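Local coordinates for protein transcriptional regulator (Pyrococcus horikoshii, PDB 1UDD) that is of unknown precise function but is named a transcriptional regulator and belongs to the all-helical TenA/THI-4/PqqC family, at residues 16-19 against 20-24; 37-40 against 41-44; 45-48 against 49-53; 152-156 against 157-161. All coordinates share one frame; numbering follows the deposited sequence.

Contact 1: 16-19 against 20-24; sequences IWKK and IFEHP
W17 lays its indole against two side chains of the following turn: CD1 of I20 sits over one face of the ring, and CE3 of W17 lies 3.8 Å from CZ of F21. The F21 ring swings back along the helix because its CG stands anti to the carbonyl carbon (chi1 -62°). One of its faces thereby covers the W17 carbonyl, whose O is 3.2 Å from F21 CD2, while that same O accepts the backbone N-H of F21 at 2.8 Å in a fairly straight bond of 160°. I20, an aliphatic residue suited to its buried site, sets CD1 3.7 Å from CD1 of I16, the two isoleucines lying side by side. Further out, the K18 methylenes run beside the E22 carboxylate, CE 3.8 Å from OE2 of E22, but NZ of K18 stays 5.0 Å from that OE2, so the charges probably attract without touching. Long charged chains suit this exposed edge. Inward, W17 meets helix 190-213 through a hydrogen bond from NE1 to S201, and F21 meets helix 126-146 by stacking on Y146. H23 ends the turn: its ND1 caps the backbone N of F25, and NE2 is bonded to E209. The whole is the C-terminal end of an amphipathic helix, 14-21, followed by the N-cap of helix 24-31.

Contact 2: 37-40 against 41-44; sequences EKFK and FYVL
F39 and V43, one helical turn apart, make the close-packed side of this contact, with Y42 beside them. CG2 of V43 stands over the centre of the F39 ring, 3.8 Å from the centroid and only 13° off the ring normal, a CH-pi contact. F39 reaches it because its CG is anti to the backbone N (chi1 -174°), which carries the ring forward along the helix toward the next turn. Y42 approaches differently: CD1 of F39 lies at the edge of the tyrosine ring, near its plane, 4.0 Å from CD2 of Y42. A small beta-branched valine suits the place above a phenyl face, and below these side chains V43 N donates to F39 O at 2.7 Å, an almost linear bond of 177°. The tyrosine can be buried because its OH is hydrogen-bonded to Y140, while its ring meets W208 and F25. L44 stands apart, its CD1 3.4 Å from K40 O and its side chain packed on L96 and T104. The solvent side is looser. K40 stretches out fully extended toward E37, and its NZ remains 3.6 Å from E37 OE1, a long salt bridge where E37 is exposed. K38 points another way and forms a cation-pi contact with W212. With F39, Y42 and V43 inside, E37 and K40 toward solvent, and K38 and F41 at the margin, this first part of helix 36-63 is an amphipathic segment of an all-helical bundle.

Contact 3: 45-48 against 49-53; sequences QDFN and YLVGL
With chi1 of F47 at 180°, CG lies opposite the backbone N and the ring leans toward V51, which keeps CG2 anti to its carbonyl carbon and therefore directed back toward the preceding turn. The two meet as a CH-pi contact: CG2 of V51 lies 3.8 Å from the centroid of the F47 ring, 21° off its normal, and is displaced toward the rim, where CZ of F47 is 3.6 Å away. A valine methyl is compact enough to lie on a phenyl face. The pair also faces the second subunit, where Y66 meets F47 edge-to-face and M69 packs on V51. Beneath, V51 N donates to F47 O at 2.9 Å. G52 N reaches N48 O at the same 2.9 Å; as a glycine, G52 places no side chain close to that carbonyl. The helix is kinked here: the N atoms of F47 and N48 lack bonds to the turn before, and V43 O, the usual acceptor for F47 N, takes the Y87 hydroxyl. One turn on, Q45 O stands 3.8 Å from Y49 N and accepts from N110 ND2. N110 also accepts from N48 ND2, so one asparagine serves both the opened backbone and a polar side chain. On the inner side, the Y49 OH is bonded to E204 across the bundle, and its ring meets F207 edge-to-face. L50 turns toward V84 and Y87 of helix 82-93. The arrangement is that of a kinked, largely buried stretch of helix 36-63 within a helical bundle, with one face given to a subunit interface.

Contact 4: 152-156 against 157-161; sequences RDNPI and KIYRE
R160 folds back from the first turn of its helix over the loop that leads into it. Its CB lies 3.9 Å from I156 O; CG packs against N154 CB at 3.7 Å, and CD comes within 3.2 Å of N154 O. The chain then bends at chi3 (-55°), which brings NH1 to N154 O at 2.7 Å, the acceptor close to the guanidinium plane. NH1 alone reaches both loop carbonyls, firmly at N154 O and weakly at P155 O; an arginine is long enough to turn back to them. N154 builds an Asx turn, its OD1 accepting I156 N at 2.8 Å, while its ND2 lies at the edge of the Y159 ring. Over one face of that ring stands I156 CG2, 4.1 Å from the centroid, a CH-pi contact; I156 O accepts R160 N to start the helix. Y159 carries its OH inward to the backbone O of L34 and meets F39 edge-to-face. Helix 157-164 thus lies with Y159 and I158 against the start of helix 36-63, and I158 also packs on L90 and E93 of helix 82-93, while the loop from helix 148-151 wraps its N-terminal end.

In the fold
All four contacts are local, each linking consecutive turns or a turn and its loop, but their settings differ. Contact 3 is the buried one, its centre about 10 Å from that of the chain, and reaches a second subunit; contacts 1, 2 and 4 are partly buried, contact 4 lying farthest out, about 20 Å between the same centres. Contacts 2 and 3 adjoin on helix 36-63, and both set a valine methyl over a phenylalanine ring four residues back, but charged groups line the outer flank of the former. Contact 4 touches contact 2, as Y159 and I158 pack on F39. Contact 1 lies apart on helix 14-21. Side-chain-to-backbone bonds dominate contact 4, whereas aromatic and aliphatic packing leads in the others.

Contact 1: 16-19 against 20-24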
loop_
_atom_site.group_PDB
_atom_site.type_symbol
_atom_site.label_atom_id
_atom_site.label_comp_id
_atom_site.label_asym_id
_atom_site.label_seq_id
_atom_site.Cartn_x
_atom_site.Cartn_y
_atom_site.Cartn_z
ATOM N N ILE A 16 -22.999 19.518 -9.842
ATOM C CA ILE A 16 -23.301 18.597 -8.768
ATOM C C ILE A 16 -23.228 19.297 -7.401
ATOM O O ILE A 16 -23.952 18.924 -6.491
ATOM C CB ILE A 16 -22.411 17.335 -8.828
ATOM C CG1 ILE A 16 -21.343 17.390 -7.770
ATOM C CG2 ILE A 16 -21.860 17.113 -10.213
ATOM C CD1 ILE A 16 -21.665 16.381 -6.693
ATOM N N TRP A 17 -22.378 20.323 -7.260
ATOM C CA TRP A 17 -22.310 21.037 -5.988
ATOM C C TRP A 17 -23.630 21.773 -5.752
ATOM O O TRP A 17 -24.100 21.877 -4.621
ATOM C CB TRP A 17 -21.115 21.992 -5.958
ATOM C CG TRP A 17 -19.814 21.272 -5.584
ATOM C CD1 TRP A 17 -19.398 20.054 -6.026
ATOM C CD2 TRP A 17 -18.818 21.721 -4.653
ATOM N NE1 TRP A 17 -18.208 19.703 -5.422
ATOM C CE2 TRP A 17 -17.831 20.711 -4.572
ATOM C CE3 TRP A 17 -18.667 22.881 -3.874
ATOM C CZ2 TRP A 17 -16.709 20.822 -3.744
ATOM C CZ3 TRP A 17 -17.552 22.991 -3.050
ATOM C CH2 TRP A 17 -16.586 21.965 -2.994
ATOM N N LYS A 18 -24.245 22.257 -6.830
ATOM C CA LYS A 18 -25.529 22.926 -6.721
ATOM C C LYS A 18 -26.556 21.933 -6.153
ATOM O O LYS A 18 -27.337 22.271 -5.254
ATOM C CB LYS A 18 -25.970 23.424 -8.097
ATOM C CG LYS A 18 -27.323 24.096 -8.113
ATOM C CD LYS A 18 -27.645 24.624 -9.499
ATOM C CE LYS A 18 -29.067 25.166 -9.556
ATOM N NZ LYS A 18 -29.403 25.601 -10.937
ATOM N N LYS A 19 -26.552 20.700 -6.665
ATOM C CA LYS A 19 -27.482 19.680 -6.168
ATOM C C LYS A 19 -27.166 19.384 -4.696
ATOM O O LYS A 19 -28.049 19.034 -3.916
ATOM C CB LYS A 19 -27.364 18.388 -6.977
ATOM C CG LYS A 19 -27.570 18.530 -8.484
ATOM C CD LYS A 19 -27.396 17.156 -9.136
ATOM C CE LYS A 19 -27.388 17.233 -10.648
ATOM N NZ LYS A 19 -28.626 17.872 -11.147
ATOM N N ILE A 20 -25.900 19.513 -4.317
ATOM C CA ILE A 20 -25.528 19.290 -2.921
ATOM C C ILE A 20 -26.078 20.437 -2.066
ATOM O O ILE A 20 -26.654 20.212 -1.000
ATOM C CB ILE A 20 -24.016 19.275 -2.727
ATOM C CG1 ILE A 20 -23.415 18.042 -3.406
ATOM C CG2 ILE A 20 -23.693 19.340 -1.225
ATOM C CD1 ILE A 20 -21.879 17.965 -3.325
ATOM N N PHE A 21 -25.893 21.670 -2.529
ATOM C CA PHE A 21 -26.382 22.811 -1.761
ATOM C C PHE A 21 -27.903 22.773 -1.595
ATOM O O PHE A 21 -28.434 23.177 -0.566
ATOM C CB PHE A 21 -25.976 24.139 -2.417
ATOM C CG PHE A 21 -24.487 24.351 -2.503
ATOM C CD1 PHE A 21 -23.649 23.979 -1.453
ATOM C CD2 PHE A 21 -23.922 24.949 -3.632
ATOM C CE1 PHE A 21 -22.269 24.197 -1.524
ATOM C CE2 PHE A 21 -22.551 25.172 -3.713
ATOM C CZ PHE A 21 -21.720 24.795 -2.657
ATOM N N GLU A 22 -28.590 22.239 -2.597
ATOM C CA GLU A 22 -30.042 22.186 -2.587
ATOM C C GLU A 22 -30.652 20.868 -2.152
ATOM O O GLU A 22 -31.870 20.707 -2.205
ATOM C CB GLU A 22 -30.575 22.551 -3.978
ATOM C CG GLU A 22 -29.954 23.816 -4.531
ATOM C CD GLU A 22 -30.558 24.252 -5.851
ATOM O OE1 GLU A 22 -30.961 23.381 -6.658
ATOM O OE2 GLU A 22 -30.609 25.476 -6.087
ATOM N N HIS A 23 -29.824 19.923 -1.726
ATOM C CA HIS A 23 -30.347 18.634 -1.289
ATOM C C HIS A 23 -31.241 18.822 -0.062
ATOM O O HIS A 23 -30.887 19.531 0.881
ATOM C CB HIS A 23 -29.199 17.673 -0.963
ATOM C CG HIS A 23 -29.620 16.240 -0.897
ATOM N ND1 HIS A 23 -30.233 15.692 0.207
ATOM C CD2 HIS A 23 -29.565 15.254 -1.824
ATOM C CE1 HIS A 23 -30.542 14.433 -0.042
ATOM N NE2 HIS A 23 -30.145 14.142 -1.267
ATOM N N PRO A 24 -32.423 18.196 -0.069
ATOM C CA PRO A 24 -33.389 18.278 1.030
ATOM C C PRO A 24 -32.757 18.096 2.403
ATOM O O PRO A 24 -32.974 18.906 3.304
ATOM C CB PRO A 24 -34.371 17.165 0.698
ATOM C CG PRO A 24 -34.390 17.207 -0.782
ATOM C CD PRO A 24 -32.938 17.345 -1.151
#

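Contact 2: 37-40 against 41-44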
loop_
_atom_site.group_PDB
_atom_site.type_symbol
_atom_site.label_atom_id
_atom_site.label_comp_id
_atom_site.label_asym_id
_atom_site.label_seq_id
_atom_site.Cartn_x
_atom_site.Cartn_y
_atom_site.Cartn_z
ATOM N N GLU A 37 -34.847 12.430 13.653
ATOM C CA GLU A 37 -34.568 11.019 13.421
ATOM C C GLU A 37 -33.617 10.813 12.256
ATOM O O GLU A 37 -32.790 9.898 12.280
ATOM C CB GLU A 37 -35.855 10.242 13.153
ATOM C CG GLU A 37 -36.626 9.878 14.408
ATOM C CD GLU A 37 -35.736 9.251 15.475
ATOM O OE1 GLU A 37 -35.113 10.008 16.256
ATOM O OE2 GLU A 37 -35.652 8.000 15.519
ATOM N N LYS A 38 -33.756 11.652 11.231
ATOM C CA LYS A 38 -32.902 11.568 10.058
ATOM C C LYS A 38 -31.492 12.028 10.388
ATOM O O LYS A 38 -30.525 11.515 9.836
ATOM C CB LYS A 38 -33.475 12.409 8.913
ATOM C CG LYS A 38 -34.786 11.872 8.382
ATOM C CD LYS A 38 -35.210 12.559 7.107
ATOM C CE LYS A 38 -36.262 11.720 6.396
ATOM N NZ LYS A 38 -36.646 12.289 5.071
ATOM N N PHE A 39 -31.376 12.989 11.295
ATOM C CA PHE A 39 -30.068 13.499 11.692
ATOM C C PHE A 39 -29.314 12.403 12.429
ATOM O O PHE A 39 -28.118 12.201 12.205
ATOM C CB PHE A 39 -30.223 14.733 12.589
ATOM C CG PHE A 39 -28.923 15.413 12.937
ATOM C CD1 PHE A 39 -28.077 15.885 11.938
ATOM C CD2 PHE A 39 -28.562 15.614 14.267
ATOM C CE1 PHE A 39 -26.889 16.552 12.253
ATOM C CE2 PHE A 39 -27.380 16.279 14.600
ATOM C CZ PHE A 39 -26.537 16.753 13.582
ATOM N N LYS A 40 -30.014 11.684 13.305
ATOM C CA LYS A 40 -29.374 10.608 14.047
ATOM C C LYS A 40 -28.863 9.523 13.106
ATOM O O LYS A 40 -27.781 8.992 13.319
ATOM C CB LYS A 40 -30.333 10.007 15.078
ATOM C CG LYS A 40 -30.679 10.958 16.205
ATOM C CD LYS A 40 -31.627 10.299 17.190
ATOM C CE LYS A 40 -32.174 11.290 18.199
ATOM N NZ LYS A 40 -33.071 10.603 19.179
ATOM N N PHE A 41 -29.630 9.190 12.071
ATOM C CA PHE A 41 -29.184 8.166 11.125
ATOM C C PHE A 41 -27.890 8.626 10.446
ATOM O O PHE A 41 -26.965 7.833 10.233
ATOM C CB PHE A 41 -30.238 7.921 10.050
ATOM C CG PHE A 41 -29.857 6.850 9.082
ATOM C CD1 PHE A 41 -30.074 5.507 9.388
ATOM C CD2 PHE A 41 -29.241 7.173 7.880
ATOM C CE1 PHE A 41 -29.679 4.496 8.502
ATOM C CE2 PHE A 41 -28.840 6.178 6.993
ATOM C CZ PHE A 41 -29.059 4.832 7.303
ATOM N N TYR A 42 -27.855 9.910 10.100
ATOM C CA TYR A 42 -26.698 10.525 9.466
ATOM C C TYR A 42 -25.503 10.522 10.418
ATOM O O TYR A 42 -24.428 10.018 10.071
ATOM C CB TYR A 42 -27.046 11.963 9.038
ATOM C CG TYR A 42 -25.855 12.851 8.737
ATOM C CD1 TYR A 42 -25.021 12.605 7.638
ATOM C CD2 TYR A 42 -25.547 13.923 9.569
ATOM C CE1 TYR A 42 -23.907 13.411 7.384
ATOM C CE2 TYR A 42 -24.441 14.730 9.328
ATOM C CZ TYR A 42 -23.626 14.466 8.237
ATOM O OH TYR A 42 -22.516 15.247 8.037
ATOM N N VAL A 43 -25.683 11.075 11.619
ATOM C CA VAL A 43 -24.588 11.111 12.582
ATOM C C VAL A 43 -24.026 9.706 12.771
ATOM O O VAL A 43 -22.808 9.506 12.763
ATOM C CB VAL A 43 -25.039 11.684 13.954
ATOM C CG1 VAL A 43 -23.920 11.515 14.987
ATOM C CG2 VAL A 43 -25.381 13.165 13.815
ATOM N N LEU A 44 -24.916 8.732 12.922
ATOM C CA LEU A 44 -24.502 7.343 13.098
ATOM C C LEU A 44 -23.583 6.891 11.962
ATOM O O LEU A 44 -22.539 6.280 12.206
ATOM C CB LEU A 44 -25.730 6.431 13.168
ATOM C CG LEU A 44 -26.126 5.888 14.548
ATOM C CD1 LEU A 44 -26.131 7.006 15.571
ATOM C CD2 LEU A 44 -27.505 5.228 14.462
#

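Contact 3: 45-48 against 49-53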
loop_
_atom_site.group_PDB
_atom_site.type_symbol
_atom_site.label_atom_id
_atom_site.label_comp_id
_atom_site.label_asym_id
_atom_site.label_seq_id
_atom_site.Cartn_x
_atom_site.Cartn_y
_atom_site.Cartn_z
ATOM N N GLN A 45 -23.972 7.191 10.725
ATOM C CA GLN A 45 -23.178 6.817 9.564
ATOM C C GLN A 45 -21.837 7.566 9.538
ATOM O O GLN A 45 -20.932 7.186 8.791
ATOM C CB GLN A 45 -23.951 7.117 8.278
ATOM C CG GLN A 45 -25.172 6.247 8.020
ATOM C CD GLN A 45 -24.819 4.804 7.702
ATOM O OE1 GLN A 45 -24.052 4.525 6.776
ATOM N NE2 GLN A 45 -25.387 3.874 8.469
ATOM N N ASP A 46 -21.704 8.613 10.354
ATOM C CA ASP A 46 -20.469 9.389 10.395
ATOM C C ASP A 46 -19.266 8.707 11.031
ATOM O O ASP A 46 -18.130 9.122 10.786
ATOM C CB ASP A 46 -20.677 10.732 11.093
ATOM C CG ASP A 46 -21.452 11.710 10.243
ATOM O OD1 ASP A 46 -21.323 11.664 9.001
ATOM O OD2 ASP A 46 -22.189 12.535 10.817
ATOM N N PHE A 47 -19.485 7.683 11.856
ATOM C CA PHE A 47 -18.341 7.012 12.466
ATOM C C PHE A 47 -17.435 6.438 11.381
ATOM O O PHE A 47 -16.231 6.695 11.347
ATOM C CB PHE A 47 -18.777 5.871 13.379
ATOM C CG PHE A 47 -17.630 5.157 14.011
ATOM C CD1 PHE A 47 -16.840 5.799 14.961
ATOM C CD2 PHE A 47 -17.311 3.852 13.637
ATOM C CE1 PHE A 47 -15.741 5.147 15.536
ATOM C CE2 PHE A 47 -16.213 3.190 14.206
ATOM C CZ PHE A 47 -15.429 3.842 15.158
ATOM N N ASN A 48 -18.033 5.657 10.494
ATOM C CA ASN A 48 -17.297 5.037 9.412
ATOM C C ASN A 48 -16.589 6.079 8.547
ATOM O O ASN A 48 -15.536 5.804 7.969
ATOM C CB ASN A 48 -18.238 4.217 8.546
ATOM C CG ASN A 48 -17.494 3.279 7.641
ATOM O OD1 ASN A 48 -16.769 2.406 8.116
ATOM N ND2 ASN A 48 -17.655 3.452 6.329
ATOM N N TYR A 49 -17.185 7.263 8.455
ATOM C CA TYR A 49 -16.636 8.361 7.675
ATOM C C TYR A 49 -15.405 8.891 8.416
ATOM O O TYR A 49 -14.357 9.138 7.816
ATOM C CB TYR A 49 -17.707 9.457 7.531
ATOM C CG TYR A 49 -17.437 10.526 6.481
ATOM C CD1 TYR A 49 -18.481 11.027 5.693
ATOM C CD2 TYR A 49 -16.165 11.077 6.310
ATOM C CE1 TYR A 49 -18.269 12.052 4.767
ATOM C CE2 TYR A 49 -15.943 12.106 5.384
ATOM C CZ TYR A 49 -17.001 12.584 4.621
ATOM O OH TYR A 49 -16.800 13.618 3.736
ATOM N N LEU A 50 -15.552 9.041 9.727
ATOM C CA LEU A 50 -14.497 9.531 10.603
ATOM C C LEU A 50 -13.280 8.605 10.516
ATOM O O LEU A 50 -12.139 9.065 10.364
ATOM C CB LEU A 50 -15.043 9.585 12.031
ATOM C CG LEU A 50 -14.186 10.026 13.212
ATOM C CD1 LEU A 50 -15.066 10.072 14.455
ATOM C CD2 LEU A 50 -13.023 9.072 13.420
ATOM N N VAL A 51 -13.531 7.302 10.620
ATOM C CA VAL A 51 -12.469 6.316 10.536
ATOM C C VAL A 51 -11.869 6.307 9.115
ATOM O O VAL A 51 -10.653 6.346 8.948
ATOM C CB VAL A 51 -13.001 4.885 10.902
ATOM C CG1 VAL A 51 -11.914 3.836 10.675
ATOM C CG2 VAL A 51 -13.443 4.849 12.362
ATOM N N GLY A 52 -12.726 6.282 8.100
ATOM C CA GLY A 52 -12.253 6.251 6.721
ATOM C C GLY A 52 -11.399 7.447 6.324
ATOM O O GLY A 52 -10.405 7.306 5.598
ATOM N N LEU A 53 -11.793 8.631 6.775
ATOM C CA LEU A 53 -11.037 9.843 6.472
ATOM C C LEU A 53 -9.658 9.681 7.108
ATOM O O LEU A 53 -8.639 10.058 6.535
ATOM C CB LEU A 53 -11.748 11.057 7.060
ATOM C CG LEU A 53 -11.445 12.448 6.497
ATOM C CD1 LEU A 53 -11.855 12.496 5.030
ATOM C CD2 LEU A 53 -12.218 13.514 7.301
#

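Contact 4: 152-156 against 157-161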
loop_
_atom_site.group_PDB
_atom_site.type_symbol
_atom_site.label_atom_id
_atom_site.label_comp_id
_atom_site.label_asym_id
_atom_site.label_seq_id
_atom_site.Cartn_x
_atom_site.Cartn_y
_atom_site.Cartn_z
ATOM N N ARG A 152 -27.936 30.791 11.307
ATOM C CA ARG A 152 -28.014 31.783 12.376
ATOM C C ARG A 152 -29.454 31.986 12.836
ATOM O O ARG A 152 -29.718 32.734 13.776
ATOM C CB ARG A 152 -27.417 33.127 11.920
ATOM C CG ARG A 152 -28.283 33.940 10.957
ATOM C CD ARG A 152 -27.922 35.437 11.008
ATOM N NE ARG A 152 -27.188 35.919 9.836
ATOM C CZ ARG A 152 -25.990 35.483 9.457
ATOM N NH1 ARG A 152 -25.362 34.542 10.151
ATOM N NH2 ARG A 152 -25.412 35.998 8.385
ATOM N N ASP A 153 -30.381 31.296 12.187
ATOM C CA ASP A 153 -31.784 31.426 12.528
ATOM C C ASP A 153 -32.450 30.068 12.770
ATOM O O ASP A 153 -33.669 29.987 12.910
ATOM C CB ASP A 153 -32.492 32.175 11.402
ATOM C CG ASP A 153 -33.752 32.849 11.859
ATOM O OD1 ASP A 153 -34.748 32.141 12.112
ATOM O OD2 ASP A 153 -33.743 34.091 11.977
ATOM N N ASN A 154 -31.645 29.008 12.828
ATOM C CA ASN A 154 -32.156 27.654 13.044
ATOM C C ASN A 154 -32.690 27.472 14.471
ATOM O O ASN A 154 -31.996 27.754 15.451
ATOM C CB ASN A 154 -31.046 26.635 12.777
ATOM C CG ASN A 154 -31.563 25.198 12.713
ATOM O OD1 ASN A 154 -32.331 24.761 13.571
ATOM N ND2 ASN A 154 -31.127 24.455 11.696
ATOM N N PRO A 155 -33.933 26.988 14.603
ATOM C CA PRO A 155 -34.567 26.765 15.908
ATOM C C PRO A 155 -33.885 25.707 16.790
ATOM O O PRO A 155 -33.805 25.860 18.011
ATOM C CB PRO A 155 -35.988 26.348 15.533
ATOM C CG PRO A 155 -36.202 27.010 14.214
ATOM C CD PRO A 155 -34.899 26.777 13.513
ATOM N N ILE A 156 -33.391 24.645 16.160
ATOM C CA ILE A 156 -32.757 23.531 16.859
ATOM C C ILE A 156 -31.283 23.729 17.240
ATOM O O ILE A 156 -30.397 23.704 16.380
ATOM C CB ILE A 156 -32.902 22.252 16.020
ATOM C CG1 ILE A 156 -34.345 22.152 15.505
ATOM C CG2 ILE A 156 -32.546 21.043 16.861
ATOM C CD1 ILE A 156 -34.648 20.925 14.650
ATOM N N LYS A 157 -31.031 23.889 18.540
ATOM C CA LYS A 157 -29.679 24.118 19.057
ATOM C C LYS A 157 -28.604 23.139 18.606
ATOM O O LYS A 157 -27.478 23.547 18.313
ATOM C CB LYS A 157 -29.683 24.159 20.589
ATOM C CG LYS A 157 -28.308 24.447 21.199
ATOM C CD LYS A 157 -28.414 24.865 22.660
ATOM C CE LYS A 157 -27.085 25.405 23.183
ATOM N NZ LYS A 157 -27.209 26.133 24.486
ATOM N N ILE A 158 -28.936 21.854 18.572
ATOM C CA ILE A 158 -27.969 20.842 18.163
ATOM C C ILE A 158 -27.529 21.086 16.721
ATOM O O ILE A 158 -26.341 21.002 16.407
ATOM C CB ILE A 158 -28.548 19.413 18.299
ATOM C CG1 ILE A 158 -28.691 19.056 19.782
ATOM C CG2 ILE A 158 -27.629 18.401 17.614
ATOM C CD1 ILE A 158 -29.182 17.652 20.022
ATOM N N TYR A 159 -28.489 21.388 15.850
ATOM C CA TYR A 159 -28.172 21.663 14.460
ATOM C C TYR A 159 -27.295 22.908 14.369
ATOM O O TYR A 159 -26.373 22.965 13.556
ATOM C CB TYR A 159 -29.444 21.888 13.646
ATOM C CG TYR A 159 -30.306 20.670 13.481
ATOM C CD1 TYR A 159 -29.888 19.423 13.939
ATOM C CD2 TYR A 159 -31.552 20.760 12.866
ATOM C CE1 TYR A 159 -30.695 18.296 13.791
ATOM C CE2 TYR A 159 -32.364 19.642 12.712
ATOM C CZ TYR A 159 -31.935 18.416 13.179
ATOM O OH TYR A 159 -32.759 17.317 13.068
ATOM N N ARG A 160 -27.575 23.909 15.200
ATOM C CA ARG A 160 -26.787 25.136 15.167
ATOM C C ARG A 160 -25.354 24.879 15.586
ATOM O O ARG A 160 -24.424 25.352 14.939
ATOM C CB ARG A 160 -27.378 26.215 16.076
ATOM C CG ARG A 160 -28.688 26.818 15.598
ATOM C CD ARG A 160 -28.896 28.189 16.231
ATOM N NE ARG A 160 -28.831 28.138 17.688
ATOM C CZ ARG A 160 -29.822 27.721 18.468
ATOM N NH1 ARG A 160 -30.969 27.320 17.936
ATOM N NH2 ARG A 160 -29.661 27.698 19.782
ATOM N N GLU A 161 -25.172 24.145 16.675
ATOM C CA GLU A 161 -23.833 23.847 17.149
ATOM C C GLU A 161 -23.112 23.113 16.020
ATOM O O GLU A 161 -22.018 23.495 15.607
ATOM C CB GLU A 161 -23.894 22.951 18.391
ATOM C CG GLU A 161 -24.856 23.425 19.475
ATOM C CD GLU A 161 -24.810 22.550 20.724
ATOM O OE1 GLU A 161 -23.853 22.691 21.518
ATOM O OE2 GLU A 161 -25.725 21.714 20.905
#